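Local coordinates for protein thiol transferase (Phanerochaete chrysosporium, PDB 4F0B) that binds oxidized glutathione and, as a Ure2p-type glutathione transferase, probably catalyses glutathione-dependent thiol transfer, at residues G124-M129 / F184-I189; G131-F136 / P191-D196; Q117-A122 / Y176-I181; R157-L162 / P201-W206. All coordinates share one frame; numbering follows the deposited sequence.

How the contacts relate
All four contacts lie in the helical C-terminal domain, and their segments alternate along the chain: 117-122, 124-129, 131-136 and 157-162 come first, then 176-181, 184-189, 191-196 and 201-206. Contacts 3, 1 and 2 follow one another along helix 109-139, the first two against helix 178-187 and the third against helix 190-193. The centre of contact 1 is about 9 Å from that of contact 2 and about 11 Å from those of contacts 3 and 4; contacts 2 and 3 are farthest apart, about 20 Å. In contact 4, helix 145-166 crosses helix 201-211, and Trp206 there meets Asp180 of contact 3. Contact 1 touches the other three, and contacts 1 and 2 both touch the oxidized glutathione.

Contact 1: G124-M129 / F184-I189; sequences GGIGPM and FGWARI. With GDS (oxidized glutathione disulfide), chain C.
Gly127 and Trp186 mark the closest backbone approach, with their CA atoms 6.7 Å apart. Segment 124-129 belongs to the long helix 109-139, which has a pi-type turn at 124-126 and a kink at Pro128, whose N has no hydrogen to give to the preceding turn; Trp186 sits near the end of helix 178-187. The indole reaches across with CG anti to its own carbonyl carbon (chi1 -75°), laying one face on the Gly127 backbone. Gly127 CA makes a CH-pi contact there, 3.8 Å from the centroid of the five-membered ring of Trp186 and 19° off its normal. A beta carbon on Gly127 would lie close to Trp186 NE1 and be crowded by Pro128 CD. At the root of the side chain, Ile126 CG2 packs 3.9 Å from Trp186 CB. Here the helical domain of the glutathione transferase fold lines the glutathione pocket: Trp186 CH2 lies 3.5 Å from CB5 of the ligand, the carbon next to a disulfide sulfur, and the Pro128 ring borders the ligand carboxylate, its CG 3.4 Å from OE6. Trp186 NE1 is hydrogen-bonded to Asn18 OD1, and Asn18 ND2 in turn binds the glutathione, consistent with a second-shell role for the tryptophan. A serine in its place would probably leave Gly127 without its aromatic cover, open a gap beside the ligand and deprive Asn18 of a partner.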
# COMPACT_ATOMS: atom_id res chain seq x y z
N GLY A 124 -2.73 1.25 -2.06
CA GLY A 124 -2.37 1.07 -3.46
C GLY A 124 -3.44 1.54 -4.42
O GLY A 124 -3.18 1.66 -5.61
N GLY A 125 -4.63 1.81 -3.92
CA GLY A 125 -5.79 2.17 -4.73
C GLY A 125 -6.25 3.59 -4.47
O GLY A 125 -5.90 4.52 -5.20
N ILE A 126 -7.03 3.78 -3.42
CA ILE A 126 -7.63 5.09 -3.15
C ILE A 126 -6.57 6.23 -3.00
O ILE A 126 -6.68 7.27 -3.64
CB ILE A 126 -8.56 5.05 -1.93
CG1 ILE A 126 -9.85 4.30 -2.32
CG2 ILE A 126 -8.94 6.46 -1.48
CD1 ILE A 126 -10.81 3.96 -1.15
N GLY A 127 -5.55 6.04 -2.16
CA GLY A 127 -4.61 7.13 -1.97
C GLY A 127 -3.88 7.51 -3.26
O GLY A 127 -3.88 8.68 -3.68
N PRO A 128 -3.28 6.53 -3.95
CA PRO A 128 -2.55 6.88 -5.18
C PRO A 128 -3.51 7.46 -6.24
O PRO A 128 -3.17 8.47 -6.87
CB PRO A 128 -1.99 5.53 -5.64
CG PRO A 128 -1.72 4.80 -4.30
CD PRO A 128 -2.91 5.19 -3.44
N MET A 129 -4.66 6.83 -6.47
CA MET A 129 -5.50 7.25 -7.59
C MET A 129 -6.27 8.54 -7.32
O MET A 129 -6.33 9.43 -8.18
CB MET A 129 -6.47 6.14 -7.98
CG MET A 129 -5.77 4.89 -8.46
SD MET A 129 -4.81 5.10 -9.99
CE MET A 129 -3.14 5.26 -9.38
N PHE A 184 -10.53 7.25 5.60
CA PHE A 184 -11.25 8.46 5.95
C PHE A 184 -10.50 9.74 5.60
O PHE A 184 -11.09 10.72 5.16
CB PHE A 184 -11.63 8.43 7.44
CG PHE A 184 -12.17 9.73 7.94
CD1 PHE A 184 -13.49 10.07 7.69
CD2 PHE A 184 -11.36 10.62 8.66
CE1 PHE A 184 -14.00 11.30 8.14
CE2 PHE A 184 -11.86 11.83 9.10
CZ PHE A 184 -13.16 12.17 8.85
N GLY A 185 -9.18 9.74 5.76
CA GLY A 185 -8.43 10.95 5.43
C GLY A 185 -8.62 11.40 3.98
O GLY A 185 -8.65 12.62 3.71
N TRP A 186 -8.71 10.41 3.08
CA TRP A 186 -9.00 10.67 1.67
C TRP A 186 -10.49 10.90 1.40
O TRP A 186 -10.87 11.80 0.64
CB TRP A 186 -8.45 9.54 0.80
CG TRP A 186 -6.96 9.62 0.65
CD1 TRP A 186 -6.02 8.95 1.38
CD2 TRP A 186 -6.28 10.43 -0.29
NE1 TRP A 186 -4.75 9.32 0.96
CE2 TRP A 186 -4.88 10.23 -0.07
CE3 TRP A 186 -6.70 11.33 -1.29
CZ2 TRP A 186 -3.90 10.86 -0.85
CZ3 TRP A 186 -5.72 11.98 -2.06
CH2 TRP A 186 -4.33 11.73 -1.83
N ALA A 187 -11.34 10.07 2.00
CA ALA A 187 -12.78 10.15 1.70
C ALA A 187 -13.36 11.50 2.10
O ALA A 187 -14.26 11.99 1.39
CB ALA A 187 -13.52 9.01 2.37
N ARG A 188 -12.88 12.11 3.19
CA ARG A 188 -13.46 13.37 3.63
C ARG A 188 -13.19 14.52 2.65
O ARG A 188 -13.88 15.54 2.71
CB ARG A 188 -12.99 13.72 5.05
CG ARG A 188 -11.54 14.17 5.13
CD ARG A 188 -11.12 14.33 6.59
NE ARG A 188 -11.89 15.37 7.29
CZ ARG A 188 -11.50 16.64 7.37
NH1 ARG A 188 -10.34 17.03 6.84
NH2 ARG A 188 -12.25 17.53 8.02
N ILE A 189 -12.21 14.36 1.75
CA ILE A 189 -11.98 15.34 0.71
C ILE A 189 -12.39 14.86 -0.68
O ILE A 189 -12.16 15.58 -1.65
CB ILE A 189 -10.51 15.86 0.68
CG1 ILE A 189 -9.55 14.75 0.24
CG2 ILE A 189 -10.17 16.53 2.05
CD1 ILE A 189 -8.11 15.22 -0.14
N1 GDS C . 2.44 6.36 0.50
CA1 GDS C . 2.76 7.52 1.40
C1 GDS C . 1.98 7.32 2.73
OE1 GDS C . 0.92 6.66 2.71
OE2 GDS C . 2.48 7.81 3.76
CB1 GDS C . 2.27 8.82 0.74
CG1 GDS C . 2.66 10.07 1.56
CD1 GDS C . 2.45 11.31 0.71
O1 GDS C . 1.99 11.33 -0.42
N2 GDS C . 2.88 12.48 1.30
CA2 GDS C . 2.74 13.79 0.65
C2 GDS C . 4.08 14.50 0.67
O2 GDS C . 4.82 14.47 1.69
CB2 GDS C . 1.74 14.70 1.36
SG2 GDS C . 0.10 14.01 1.56
N3 GDS C . 4.38 15.15 -0.46
CA3 GDS C . 5.64 15.91 -0.55
C3 GDS C . 6.42 15.59 -1.77
OE3 GDS C . 7.52 16.17 -1.88
OE4 GDS C . 5.96 14.76 -2.60
N4 GDS C . -0.18 10.95 -2.29
CA4 GDS C . -0.46 9.69 -2.97
C4 GDS C . -0.69 8.49 -1.99
OE5 GDS C . -1.06 8.70 -0.82
OE6 GDS C . -0.48 7.36 -2.48
C5 GDS C . -0.58 12.10 -2.85
O5 GDS C . -1.20 12.13 -3.93
CA5 GDS C . -0.23 13.37 -2.10
N5 GDS C . 0.13 14.43 -3.08
CB5 GDS C . -1.48 13.73 -1.26
SG5 GDS C . -1.12 15.08 -0.13
CA6 GDS C . 3.74 15.01 -5.17
C6 GDS C . 3.16 14.69 -6.56
OE7 GDS C . 2.34 13.75 -6.66
OE8 GDS C . 3.60 15.36 -7.53
N6 GDS C . 5.17 15.29 -5.34
CB6 GDS C . 3.02 16.25 -4.55
CG6 GDS C . 1.52 16.06 -4.16
CD6 GDS C . 1.36 15.03 -3.08
O6 GDS C . 2.23 14.69 -2.29

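Contact 2: G131-F136 / P191-D196; sequences GQANHF and PRTGLD. With GDS (oxidized glutathione disulfide), chain C.
Thr193 meets Asn134 with its hydroxyl anti to its own carbonyl carbon (chi1 -59°), and the same torsion sets CG2 against Ala133. On the facing helix Asn134 takes a similar first torsion, and the two side chains cross at about a right angle. The Thr193 hydroxyl OG1 donates to Asn134 OD1 over 2.7 Å, arriving in the carbonyl plane on a lone pair, with a C=O...donor angle of 133°. The neighbouring methyl, Thr193 CG2, packs 3.6 Å from Ala133 CB. The pair ties the short helix 190-193 to the long helix 109-139 within the all-helical C-terminal domain. Gln130 NE2 can donate to Thr193 OG1, whereas the backbone O of Ile189 is a second acceptor that must share or compete with Asn134 OD1 for the single hydroxyl proton. Directly after Thr193, Gly194 leaves the helix with a positive phi of 135°, which a beta carbon would hinder. The ligand side of helix 109-139 is close at hand: Gly131 CA lies 3.2 Å from O5 of the oxidized glutathione, where any side chain would clash. Gln132 and His135 extend to the dimer interface, hydrogen-bonded to Tyr151 and Tyr146 of the second subunit.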
# COMPACT_ATOMS: atom_id res chain seq x y z
N GLY A 131 -5.12 10.72 -5.30
CA GLY A 131 -4.04 11.70 -5.30
C GLY A 131 -3.74 12.17 -6.72
O GLY A 131 -3.42 13.35 -6.93
N GLN A 132 -3.85 11.26 -7.70
CA GLN A 132 -3.62 11.67 -9.10
C GLN A 132 -4.78 12.51 -9.57
O GLN A 132 -4.58 13.46 -10.33
CB GLN A 132 -3.43 10.46 -10.02
CG GLN A 132 -2.24 9.53 -9.65
CD GLN A 132 -1.06 10.27 -9.06
OE1 GLN A 132 -0.34 11.00 -9.75
NE2 GLN A 132 -0.85 10.08 -7.77
N ALA A 133 -6.01 12.14 -9.17
CA ALA A 133 -7.15 12.98 -9.52
C ALA A 133 -6.99 14.40 -8.99
O ALA A 133 -7.20 15.37 -9.70
CB ALA A 133 -8.44 12.37 -8.98
N ASN A 134 -6.53 14.51 -7.74
CA ASN A 134 -6.29 15.83 -7.18
C ASN A 134 -5.20 16.53 -7.95
O ASN A 134 -5.32 17.73 -8.26
CB ASN A 134 -5.85 15.70 -5.73
CG ASN A 134 -7.01 15.43 -4.78
OD1 ASN A 134 -8.18 15.40 -5.18
ND2 ASN A 134 -6.67 15.20 -3.50
N HIS A 135 -4.14 15.80 -8.30
CA HIS A 135 -3.07 16.46 -9.06
C HIS A 135 -3.61 17.08 -10.36
O HIS A 135 -3.46 18.26 -10.61
CB HIS A 135 -1.93 15.52 -9.41
CG HIS A 135 -0.85 16.24 -10.15
ND1 HIS A 135 -0.01 17.14 -9.51
CD2 HIS A 135 -0.54 16.30 -11.47
CE1 HIS A 135 0.79 17.68 -10.40
NE2 HIS A 135 0.49 17.20 -11.60
N PHE A 136 -4.28 16.27 -11.17
CA PHE A 136 -4.72 16.77 -12.48
C PHE A 136 -5.88 17.76 -12.39
O PHE A 136 -5.94 18.70 -13.17
CB PHE A 136 -5.01 15.60 -13.42
CG PHE A 136 -3.78 14.91 -13.91
CD1 PHE A 136 -2.96 15.51 -14.87
CD2 PHE A 136 -3.43 13.68 -13.36
CE1 PHE A 136 -1.79 14.85 -15.32
CE2 PHE A 136 -2.28 13.02 -13.80
CZ PHE A 136 -1.46 13.61 -14.77
N PRO A 191 -15.33 15.08 -2.04
CA PRO A 191 -16.14 16.09 -2.75
C PRO A 191 -15.28 17.13 -3.44
O PRO A 191 -15.55 17.52 -4.59
CB PRO A 191 -17.00 16.70 -1.63
CG PRO A 191 -17.19 15.53 -0.65
CD PRO A 191 -15.77 14.89 -0.65
N ARG A 192 -14.20 17.52 -2.76
CA ARG A 192 -13.24 18.44 -3.34
C ARG A 192 -12.58 17.84 -4.57
O ARG A 192 -12.41 18.52 -5.58
CB ARG A 192 -12.17 18.79 -2.33
CG ARG A 192 -11.30 19.79 -2.87
CD ARG A 192 -10.20 20.15 -1.93
NE ARG A 192 -9.44 21.18 -2.62
CZ ARG A 192 -8.26 21.61 -2.24
NH1 ARG A 192 -7.66 21.09 -1.16
NH2 ARG A 192 -7.67 22.54 -2.95
N THR A 193 -12.21 16.55 -4.49
CA THR A 193 -11.60 15.88 -5.63
C THR A 193 -12.51 15.95 -6.82
O THR A 193 -12.05 16.14 -7.95
CB THR A 193 -11.33 14.40 -5.30
OG1 THR A 193 -10.46 14.32 -4.17
CG2 THR A 193 -10.69 13.66 -6.51
N GLY A 194 -13.81 15.76 -6.59
CA GLY A 194 -14.80 15.85 -7.66
C GLY A 194 -15.82 14.72 -7.63
O GLY A 194 -16.60 14.56 -8.58
N LEU A 195 -15.85 13.94 -6.55
CA LEU A 195 -16.82 12.87 -6.46
C LEU A 195 -18.06 13.38 -5.76
O LEU A 195 -17.98 14.07 -4.73
CB LEU A 195 -16.26 11.66 -5.71
CG LEU A 195 -15.32 10.74 -6.48
CD1 LEU A 195 -13.96 11.40 -6.56
CD2 LEU A 195 -15.21 9.42 -5.76
N ASP A 196 -19.22 13.00 -6.28
CA ASP A 196 -20.46 13.33 -5.62
C ASP A 196 -20.77 12.18 -4.67
O ASP A 196 -21.13 11.08 -5.11
CB ASP A 196 -21.57 13.43 -6.68
CG ASP A 196 -22.90 13.86 -6.09
OD1 ASP A 196 -23.03 13.88 -4.85
OD2 ASP A 196 -23.81 14.16 -6.88
N1 GDS C . 2.44 6.36 0.50
CA1 GDS C . 2.76 7.52 1.40
C1 GDS C . 1.98 7.32 2.73
OE1 GDS C . 0.92 6.66 2.71
OE2 GDS C . 2.48 7.81 3.76
CB1 GDS C . 2.27 8.82 0.74
CG1 GDS C . 2.66 10.07 1.56
CD1 GDS C . 2.45 11.31 0.71
O1 GDS C . 1.99 11.33 -0.42
N2 GDS C . 2.88 12.48 1.30
CA2 GDS C . 2.74 13.79 0.65
C2 GDS C . 4.08 14.50 0.67
O2 GDS C . 4.82 14.47 1.69
CB2 GDS C . 1.74 14.70 1.36
SG2 GDS C . 0.10 14.01 1.56
N3 GDS C . 4.38 15.15 -0.46
CA3 GDS C . 5.64 15.91 -0.55
C3 GDS C . 6.42 15.59 -1.77
OE3 GDS C . 7.52 16.17 -1.88
OE4 GDS C . 5.96 14.76 -2.60
N4 GDS C . -0.18 10.95 -2.29
CA4 GDS C . -0.46 9.69 -2.97
C4 GDS C . -0.69 8.49 -1.99
OE5 GDS C . -1.06 8.70 -0.82
OE6 GDS C . -0.48 7.36 -2.48
C5 GDS C . -0.58 12.10 -2.85
O5 GDS C . -1.20 12.13 -3.93
CA5 GDS C . -0.23 13.37 -2.10
N5 GDS C . 0.13 14.43 -3.08
CB5 GDS C . -1.48 13.73 -1.26
SG5 GDS C . -1.12 15.08 -0.13
CA6 GDS C . 3.74 15.01 -5.17
C6 GDS C . 3.16 14.69 -6.56
OE7 GDS C . 2.34 13.75 -6.66
OE8 GDS C . 3.60 15.36 -7.53
N6 GDS C . 5.17 15.29 -5.34
CB6 GDS C . 3.02 16.25 -4.55
CG6 GDS C . 1.52 16.06 -4.16
CD6 GDS C . 1.36 15.03 -3.08
O6 GDS C . 2.23 14.69 -2.29

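Contact 3: Q117-A122 / Y176-I181; sequences QWLFFA and YGIADI
Leu119 makes the tight half of this contact, its two methyls reaching helix 178-187 at the first turn. Leu119 CD2 sits 3.7 Å from the backbone O of Ile178 and 3.9 Å from Ala179 CA, while Leu119 CD1 touches Ile178 CD1 at 4.0 Å. The two aliphatic chains cross obliquely; what brings Ile178 CD1 to the leucine is a first torsion that holds CG1 in the crowded position between the backbone N and carbonyl carbon (chi1 58°). Packing is looser on the other side, where Trp118 meets the facing helix by its CB alone, 4.3 Å from Ala179 CB, and its indole leads off toward the loop around Ile172. A water fills in between the helices here, donating to Trp118 O at 3.1 Å and to Ala179 O at 2.9 Å, so both its protons are spent on backbone carbonyls. Behind the interface Gly177 is the N-cap of helix 178-187, and its N donates to Asp180 OD2 over 2.9 Å, meeting it on the anti side and 17° out of the carboxylate plane. Glutathione transferases commonly have a Ser/Thr-X-X-Asp capping box at the start of this helix; with glycine at the N-cap, the aspartate half is kept. Asp180 OD1 is bound by Trp206 NE1 and Ile172 N, so three N-H groups and the helix start would probably stabilise the buried carboxylate as an anion.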
# COMPACT_ATOMS: atom_id res chain seq x y z
N GLN A 117 -5.51 -6.38 4.34
CA GLN A 117 -6.01 -6.32 2.96
C GLN A 117 -6.67 -4.98 2.68
O GLN A 117 -6.41 -4.37 1.62
CB GLN A 117 -7.01 -7.46 2.73
CG GLN A 117 -6.38 -8.85 2.82
CD GLN A 117 -7.43 -9.91 2.70
OE1 GLN A 117 -8.22 -9.92 1.77
NE2 GLN A 117 -7.46 -10.84 3.69
N TRP A 118 -7.52 -4.49 3.60
CA TRP A 118 -8.17 -3.19 3.36
C TRP A 118 -7.21 -2.01 3.47
O TRP A 118 -7.36 -1.04 2.72
CB TRP A 118 -9.45 -3.05 4.20
CG TRP A 118 -10.53 -3.95 3.66
CD1 TRP A 118 -10.84 -5.20 4.10
CD2 TRP A 118 -11.39 -3.69 2.53
NE1 TRP A 118 -11.87 -5.73 3.33
CE2 TRP A 118 -12.19 -4.83 2.35
CE3 TRP A 118 -11.55 -2.62 1.67
CZ2 TRP A 118 -13.16 -4.91 1.33
CZ3 TRP A 118 -12.50 -2.70 0.66
CH2 TRP A 118 -13.29 -3.84 0.51
N LEU A 119 -6.21 -2.10 4.35
CA LEU A 119 -5.19 -1.06 4.38
C LEU A 119 -4.40 -1.03 3.08
O LEU A 119 -4.19 0.06 2.50
CB LEU A 119 -4.23 -1.27 5.56
CG LEU A 119 -4.82 -0.92 6.92
CD1 LEU A 119 -3.87 -1.43 8.01
CD2 LEU A 119 -4.96 0.59 7.10
N PHE A 120 -3.98 -2.20 2.60
CA PHE A 120 -3.25 -2.25 1.33
C PHE A 120 -4.13 -1.83 0.15
O PHE A 120 -3.62 -1.16 -0.79
CB PHE A 120 -2.60 -3.62 1.11
CG PHE A 120 -1.29 -3.79 1.81
CD1 PHE A 120 -0.16 -3.13 1.35
CD2 PHE A 120 -1.17 -4.61 2.95
CE1 PHE A 120 1.05 -3.28 2.01
CE2 PHE A 120 0.05 -4.78 3.61
CZ PHE A 120 1.18 -4.11 3.13
N PHE A 121 -5.42 -2.16 0.17
CA PHE A 121 -6.32 -1.68 -0.86
C PHE A 121 -6.31 -0.15 -0.91
O PHE A 121 -6.26 0.44 -1.98
CB PHE A 121 -7.74 -2.24 -0.59
CG PHE A 121 -8.82 -1.55 -1.39
CD1 PHE A 121 -9.01 -1.84 -2.76
CD2 PHE A 121 -9.64 -0.62 -0.79
CE1 PHE A 121 -10.03 -1.18 -3.50
CE2 PHE A 121 -10.67 0.04 -1.51
CZ PHE A 121 -10.86 -0.24 -2.87
N ALA A 122 -6.45 0.48 0.25
CA ALA A 122 -6.45 1.94 0.33
C ALA A 122 -5.10 2.49 -0.10
O ALA A 122 -5.03 3.51 -0.82
CB ALA A 122 -6.68 2.37 1.76
N TYR A 176 -15.16 0.25 14.22
CA TYR A 176 -14.27 1.33 13.77
C TYR A 176 -12.82 1.05 14.13
O TYR A 176 -12.51 0.69 15.26
CB TYR A 176 -14.72 2.62 14.43
CG TYR A 176 -13.81 3.82 14.29
CD1 TYR A 176 -13.77 4.54 13.09
CD2 TYR A 176 -13.04 4.25 15.35
CE1 TYR A 176 -12.97 5.67 12.97
CE2 TYR A 176 -12.24 5.39 15.23
CZ TYR A 176 -12.23 6.09 14.06
OH TYR A 176 -11.46 7.21 13.96
N GLY A 177 -11.95 1.22 13.15
CA GLY A 177 -10.54 0.99 13.44
C GLY A 177 -9.65 1.55 12.36
O GLY A 177 -10.04 2.40 11.55
N ILE A 178 -8.40 1.09 12.39
CA ILE A 178 -7.36 1.69 11.55
C ILE A 178 -7.63 1.59 10.05
O ILE A 178 -7.18 2.48 9.31
CB ILE A 178 -5.95 1.20 11.88
CG1 ILE A 178 -5.82 -0.32 11.75
CG2 ILE A 178 -5.56 1.68 13.30
CD1 ILE A 178 -4.36 -0.82 11.94
N ALA A 179 -8.38 0.59 9.58
CA ALA A 179 -8.74 0.59 8.17
C ALA A 179 -9.67 1.74 7.80
O ALA A 179 -9.50 2.35 6.74
CB ALA A 179 -9.36 -0.72 7.76
N ASP A 180 -10.63 2.05 8.67
CA ASP A 180 -11.47 3.21 8.45
C ASP A 180 -10.67 4.49 8.50
O ASP A 180 -10.87 5.36 7.66
CB ASP A 180 -12.57 3.28 9.51
CG ASP A 180 -13.38 2.01 9.57
OD1 ASP A 180 -14.28 1.80 8.72
OD2 ASP A 180 -13.08 1.21 10.48
N ILE A 181 -9.81 4.61 9.50
CA ILE A 181 -9.03 5.83 9.68
C ILE A 181 -8.18 6.14 8.44
O ILE A 181 -8.16 7.28 7.96
CB ILE A 181 -8.19 5.76 10.98
CG1 ILE A 181 -9.11 5.77 12.22
CG2 ILE A 181 -7.17 6.92 11.05
CD1 ILE A 181 -8.40 5.34 13.52
O HOH W 1 -7.64 1.15 4.87

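Contact 4: R157-L162 / P201-W206; sequences RLYRVL and PNVKAW
Helices 145-166 and 201-211 cross in the C-terminal helical bundle of the glutathione transferase fold, and Val203 is the residue that fits between Tyr159 and Leu162 of the first helix. The short segments approach to 9.4 Å between axes at an angle of 74°. With CG1 anti to the backbone N (chi1 175°), Val203 directs its two methyls at different partners. Val203 CG1 comes in at the edge of the Tyr159 ring, near its plane and 3.9 Å from CD2. The other methyl, Val203 CG2, lies 3.9 Å from Leu162 CD2 and equally near the backbone O of Tyr159. Leu162 CD2 also reaches Trp206, one turn beyond Val203, at CZ3 (4.2 Å), approaching the indole obliquely. An alanine at Val203 would remove both methyls, which would probably leave the Tyr159 ring edge and Leu162 CD2 without their neighbour and open a gap between the helices. The polar end of Tyr159 is held by another helix, its OH hydrogen-bonded to Gln130, while Asp163 accepts the backbone N-H of Val203 in the first turn of helix 201-211. Such steeply crossed, apolar helix packing belongs to the all-alpha domain that follows the thioredoxin-like one in glutathione transferases.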
# COMPACT_ATOMS: atom_id res chain seq x y z
N ARG A 157 -14.57 4.20 -9.34
CA ARG A 157 -14.59 2.75 -9.29
C ARG A 157 -14.16 2.26 -7.90
O ARG A 157 -14.79 1.35 -7.34
CB ARG A 157 -13.66 2.15 -10.37
CG ARG A 157 -13.76 0.65 -10.53
CD ARG A 157 -12.63 0.10 -11.35
NE ARG A 157 -11.35 0.19 -10.63
CZ ARG A 157 -10.98 -0.65 -9.67
NH1 ARG A 157 -11.75 -1.69 -9.34
NH2 ARG A 157 -9.80 -0.49 -9.07
N LEU A 158 -13.09 2.82 -7.37
CA LEU A 158 -12.61 2.43 -6.04
C LEU A 158 -13.63 2.76 -4.95
O LEU A 158 -13.83 1.94 -4.02
CB LEU A 158 -11.30 3.14 -5.76
CG LEU A 158 -10.11 2.62 -6.59
CD1 LEU A 158 -9.00 3.66 -6.57
CD2 LEU A 158 -9.60 1.25 -6.08
N TYR A 159 -14.27 3.93 -5.05
CA TYR A 159 -15.32 4.26 -4.08
C TYR A 159 -16.55 3.38 -4.21
O TYR A 159 -17.23 3.18 -3.20
CB TYR A 159 -15.63 5.77 -4.07
CG TYR A 159 -14.63 6.53 -3.23
CD1 TYR A 159 -13.48 7.07 -3.77
CD2 TYR A 159 -14.81 6.65 -1.86
CE1 TYR A 159 -12.57 7.77 -2.98
CE2 TYR A 159 -13.88 7.32 -1.07
CZ TYR A 159 -12.79 7.90 -1.65
OH TYR A 159 -11.87 8.59 -0.84
N ARG A 160 -16.81 2.82 -5.39
CA ARG A 160 -17.93 1.91 -5.53
C ARG A 160 -17.58 0.61 -4.81
O ARG A 160 -18.45 0.01 -4.12
CB ARG A 160 -18.18 1.63 -7.01
CG ARG A 160 -19.36 0.64 -7.24
CD ARG A 160 -20.70 1.21 -6.73
NE ARG A 160 -21.00 2.50 -7.36
CZ ARG A 160 -21.69 3.48 -6.78
NH1 ARG A 160 -22.19 3.33 -5.56
NH2 ARG A 160 -21.89 4.62 -7.44
N VAL A 161 -16.33 0.15 -4.92
CA VAL A 161 -15.89 -1.01 -4.14
C VAL A 161 -16.11 -0.74 -2.63
O VAL A 161 -16.67 -1.58 -1.89
CB VAL A 161 -14.41 -1.32 -4.39
CG1 VAL A 161 -13.90 -2.44 -3.43
CG2 VAL A 161 -14.20 -1.76 -5.87
N LEU A 162 -15.70 0.44 -2.15
CA LEU A 162 -15.86 0.76 -0.72
C LEU A 162 -17.35 0.86 -0.35
O LEU A 162 -17.77 0.34 0.73
CB LEU A 162 -15.13 2.06 -0.41
CG LEU A 162 -15.20 2.51 1.04
CD1 LEU A 162 -14.49 1.50 1.95
CD2 LEU A 162 -14.49 3.86 1.12
N PRO A 201 -23.76 6.51 -1.14
CA PRO A 201 -24.43 6.91 0.11
C PRO A 201 -23.93 6.15 1.34
O PRO A 201 -24.01 6.67 2.46
CB PRO A 201 -25.91 6.62 -0.17
CG PRO A 201 -25.87 5.50 -1.19
CD PRO A 201 -24.69 5.85 -2.08
N ASN A 202 -23.36 4.95 1.15
CA ASN A 202 -22.75 4.27 2.29
C ASN A 202 -21.44 4.92 2.70
O ASN A 202 -21.20 5.15 3.89
CB ASN A 202 -22.61 2.78 2.00
CG ASN A 202 -23.98 2.13 1.72
OD1 ASN A 202 -24.72 1.81 2.65
ND2 ASN A 202 -24.33 1.99 0.45
N VAL A 203 -20.63 5.28 1.71
CA VAL A 203 -19.42 6.03 2.02
C VAL A 203 -19.79 7.36 2.67
O VAL A 203 -19.16 7.77 3.64
CB VAL A 203 -18.61 6.29 0.75
CG1 VAL A 203 -17.39 7.20 1.07
CG2 VAL A 203 -18.14 4.98 0.12
N LYS A 204 -20.83 8.03 2.17
CA LYS A 204 -21.18 9.33 2.71
C LYS A 204 -21.55 9.25 4.19
O LYS A 204 -21.05 10.05 5.01
CB LYS A 204 -22.34 9.93 1.91
CG LYS A 204 -22.63 11.40 2.25
CD LYS A 204 -23.92 11.88 1.56
CE LYS A 204 -24.14 13.38 1.81
NZ LYS A 204 -25.45 13.90 1.29
N ALA A 205 -22.40 8.29 4.55
CA ALA A 205 -22.84 8.16 5.95
C ALA A 205 -21.67 7.75 6.86
O ALA A 205 -21.63 8.10 8.05
CB ALA A 205 -24.00 7.15 6.07
N TRP A 206 -20.75 6.98 6.30
CA TRP A 206 -19.55 6.55 7.03
C TRP A 206 -18.59 7.72 7.29
O TRP A 206 -18.12 7.90 8.42
CB TRP A 206 -18.93 5.37 6.27
CG TRP A 206 -17.53 4.97 6.60
CD1 TRP A 206 -17.12 4.03 7.52
CD2 TRP A 206 -16.37 5.38 5.89
NE1 TRP A 206 -15.76 3.87 7.43
CE2 TRP A 206 -15.27 4.70 6.46
CE3 TRP A 206 -16.16 6.26 4.84
CZ2 TRP A 206 -13.94 4.90 6.01
CZ3 TRP A 206 -14.85 6.49 4.40
CH2 TRP A 206 -13.76 5.80 4.98